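Local coordinates for protein FucU (Bifidobacterium longum subsp. infantis, PDB 3MVK) that probably interconverts sugar anomers and ring forms, as an L-fucose mutarotase and D-ribose pyranase of the RbsD/FucU family, at residues K3-P11 against E54-V62. Residues are numbered along the deposited sequence; the frame is centred on the assembly and turned at random.
Sequences KGIPKIIPP and EILKAILTV
Ile8 starts the contact at Glu54, reaching with CD1 to within 3.8 Å of the Glu54 backbone O, early in helix 52-60. Its CG1 lies between the backbone N and the carbonyl carbon (chi1 70°), and the extended chain beyond it carries CD1 over the helix, past the CA of Ile55. The carboxylate of Glu54 turns elsewhere, OE1 bonding to the N of Gly51. One turn on, Ala58 is the small residue against which the type I turn Pro6-Ile9 packs: its CB meets Pro6 CB at 3.6 Å and Ile8 CD1 at 3.9 Å, while Ile9, the last residue of the turn, brings CD1 to 4.3 Å from the CB of Ala58. Ala58 O accepts two bonds, from Thr61 N and from Thr61 OG1 (2.7 Å, 16° off the carbonyl plane). The ring of Pro6 lies beside this pair, Pro6 CG 3.1 Å from Thr61 OG1. Trimming Pro6 to an alanine removes CG and CD, which is likely to open a gap beside Ala58 O and Thr61 OG1 and let the turn flex. Val62 finishes the contact loosely, CG2 4.4 Å from Ile9 CD1. The contact thus joins the N-terminal loop, just before helix 11-19, to one face of helix 52-60 and the residues that follow it; Leu56 and Ile59 pack on strand 137-140, Gly49 of a second subunit adjoins Ile8, and Pro10 rests on strand 43-47.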
loop_
_atom_site.group_PDB
_atom_site.type_symbol
_atom_site.label_atom_id
_atom_site.label_comp_id
_atom_site.label_asym_id
_atom_site.label_seq_id
_atom_site.Cartn_x
_atom_site.Cartn_y
_atom_site.Cartn_z
ATOM N N LYS G 3 -4.302 -15.649 30.168
ATOM C CA LYS G 3 -3.346 -16.506 30.943
ATOM C C LYS G 3 -3.674 -18.001 30.829
ATOM O O LYS G 3 -2.844 -18.853 31.158
ATOM C CB LYS G 3 -3.271 -16.067 32.410
ATOM N N GLY G 4 -4.881 -18.316 30.364
ATOM C CA GLY G 4 -5.201 -19.678 29.921
ATOM C C GLY G 4 -4.631 -19.932 28.525
ATOM O O GLY G 4 -4.645 -21.060 28.031
ATOM N N ILE G 5 -4.127 -18.873 27.895
ATOM C CA ILE G 5 -3.589 -18.942 26.532
ATOM C C ILE G 5 -2.115 -19.352 26.566
ATOM O O ILE G 5 -1.327 -18.760 27.310
ATOM C CB ILE G 5 -3.735 -17.593 25.807
ATOM C CG1 ILE G 5 -5.198 -17.144 25.815
ATOM C CG2 ILE G 5 -3.199 -17.668 24.368
ATOM C CD1 ILE G 5 -5.373 -15.652 25.686
ATOM N N PRO G 6 -1.739 -20.370 25.765
ATOM C CA PRO G 6 -0.362 -20.827 25.691
ATOM C C PRO G 6 0.587 -19.696 25.313
ATOM O O PRO G 6 0.334 -18.955 24.346
ATOM C CB PRO G 6 -0.409 -21.877 24.582
ATOM C CG PRO G 6 -1.784 -22.427 24.686
ATOM C CD PRO G 6 -2.640 -21.234 24.979
ATOM N N LYS G 7 1.660 -19.573 26.088
ATOM C CA LYS G 7 2.638 -18.512 25.917
ATOM C C LYS G 7 3.290 -18.487 24.533
ATOM O O LYS G 7 3.717 -17.427 24.070
ATOM C CB LYS G 7 3.727 -18.621 26.994
ATOM N N ILE G 8 3.372 -19.636 23.858
ATOM C CA ILE G 8 4.062 -19.661 22.568
ATOM C C ILE G 8 3.279 -19.016 21.410
ATOM O O ILE G 8 3.865 -18.705 20.370
ATOM C CB ILE G 8 4.553 -21.087 22.154
ATOM C CG1 ILE G 8 3.372 -21.983 21.794
ATOM C CG2 ILE G 8 5.469 -21.701 23.265
ATOM C CD1 ILE G 8 3.829 -23.271 21.084
ATOM N N ILE G 9 1.981 -18.799 21.598
ATOM C CA ILE G 9 1.143 -18.240 20.516
ATOM C C ILE G 9 1.354 -16.714 20.418
ATOM O O ILE G 9 1.009 -16.001 21.372
ATOM C CB ILE G 9 -0.357 -18.576 20.742
ATOM C CG1 ILE G 9 -0.565 -20.109 20.727
ATOM C CG2 ILE G 9 -1.255 -17.901 19.685
ATOM C CD1 ILE G 9 -1.962 -20.555 21.128
ATOM N N PRO G 10 1.906 -16.211 19.285
ATOM C CA PRO G 10 2.102 -14.755 19.149
ATOM C C PRO G 10 0.751 -14.042 18.941
ATOM O O PRO G 10 -0.246 -14.697 18.569
ATOM C CB PRO G 10 3.003 -14.626 17.916
ATOM C CG PRO G 10 2.666 -15.852 17.076
ATOM C CD PRO G 10 2.376 -16.949 18.088
ATOM N N PRO G 11 0.701 -12.718 19.190
ATOM C CA PRO G 11 -0.588 -12.014 19.112
ATOM C C PRO G 11 -1.309 -12.174 17.762
ATOM O O PRO G 11 -2.519 -12.341 17.767
ATOM C CB PRO G 11 -0.206 -10.552 19.362
ATOM C CG PRO G 11 1.044 -10.664 20.262
ATOM C CD PRO G 11 1.782 -11.844 19.684
ATOM N N GLU G 54 4.424 -29.424 20.046
ATOM C CA GLU G 54 4.190 -28.322 20.974
ATOM C C GLU G 54 3.225 -27.302 20.390
ATOM O O GLU G 54 2.390 -26.743 21.118
ATOM C CB GLU G 54 5.476 -27.669 21.472
ATOM C CG GLU G 54 6.359 -27.117 20.420
ATOM C CD GLU G 54 7.713 -26.669 20.982
ATOM O OE1 GLU G 54 8.758 -27.013 20.374
ATOM O OE2 GLU G 54 7.725 -26.010 22.051
ATOM N N ILE G 55 3.305 -27.092 19.072
ATOM C CA ILE G 55 2.337 -26.225 18.404
ATOM C C ILE G 55 0.925 -26.809 18.469
ATOM O O ILE G 55 -0.025 -26.106 18.808
ATOM C CB ILE G 55 2.744 -25.923 16.953
ATOM C CG1 ILE G 55 4.016 -25.084 16.956
ATOM C CG2 ILE G 55 1.631 -25.161 16.222
ATOM C CD1 ILE G 55 4.637 -24.930 15.611
ATOM N N LEU G 56 0.779 -28.089 18.138
ATOM C CA LEU G 56 -0.548 -28.707 18.191
ATOM C C LEU G 56 -1.112 -28.635 19.590
ATOM O O LEU G 56 -2.286 -28.312 19.772
ATOM C CB LEU G 56 -0.483 -30.164 17.738
ATOM C CG LEU G 56 -1.822 -30.896 17.733
ATOM C CD1 LEU G 56 -2.880 -30.253 16.781
ATOM C CD2 LEU G 56 -1.593 -32.368 17.357
ATOM N N LYS G 57 -0.287 -28.948 20.579
ATOM C CA LYS G 57 -0.759 -28.950 21.963
ATOM C C LYS G 57 -1.298 -27.566 22.351
ATOM O O LYS G 57 -2.353 -27.463 22.988
ATOM C CB LYS G 57 0.354 -29.364 22.914
ATOM C CG LYS G 57 -0.080 -29.487 24.369
ATOM C CD LYS G 57 1.167 -29.667 25.255
ATOM C CE LYS G 57 0.795 -29.637 26.723
ATOM N NZ LYS G 57 -0.020 -30.829 27.096
ATOM N N ALA G 58 -0.589 -26.510 21.956
ATOM C CA ALA G 58 -0.996 -25.158 22.258
ATOM C C ALA G 58 -2.299 -24.787 21.541
ATOM O O ALA G 58 -3.219 -24.217 22.143
ATOM C CB ALA G 58 0.134 -24.181 21.914
ATOM N N ILE G 59 -2.380 -25.119 20.257
ATOM C CA ILE G 59 -3.551 -24.782 19.442
ATOM C C ILE G 59 -4.814 -25.451 19.992
ATOM O O ILE G 59 -5.850 -24.817 20.095
ATOM C CB ILE G 59 -3.343 -25.144 17.961
ATOM C CG1 ILE G 59 -2.377 -24.144 17.330
ATOM C CG2 ILE G 59 -4.692 -25.156 17.195
ATOM C CD1 ILE G 59 -1.922 -24.548 15.941
ATOM N N LEU G 60 -4.712 -26.722 20.353
ATOM C CA LEU G 60 -5.875 -27.470 20.808
ATOM C C LEU G 60 -6.466 -26.926 22.113
ATOM O O LEU G 60 -7.656 -27.135 22.376
ATOM C CB LEU G 60 -5.570 -28.965 20.926
ATOM C CG LEU G 60 -5.261 -29.693 19.612
ATOM C CD1 LEU G 60 -4.866 -31.111 19.937
ATOM C CD2 LEU G 60 -6.426 -29.656 18.630
ATOM N N THR G 61 -5.670 -26.200 22.900
ATOM C CA THR G 61 -6.227 -25.557 24.096
ATOM C C THR G 61 -7.250 -24.459 23.755
ATOM O O THR G 61 -8.110 -24.124 24.579
ATOM C CB THR G 61 -5.141 -25.005 25.033
ATOM O OG1 THR G 61 -4.557 -23.846 24.442
ATOM C CG2 THR G 61 -4.069 -26.044 25.311
ATOM N N VAL G 62 -7.177 -23.903 22.546
ATOM C CA VAL G 62 -8.078 -22.818 22.162
ATOM C C VAL G 62 -8.928 -23.069 20.911
ATOM O O VAL G 62 -9.777 -22.250 20.553
ATOM C CB VAL G 62 -7.323 -21.470 22.028
ATOM C CG1 VAL G 62 -6.753 -21.047 23.369
ATOM C CG2 VAL G 62 -6.232 -21.552 20.967
#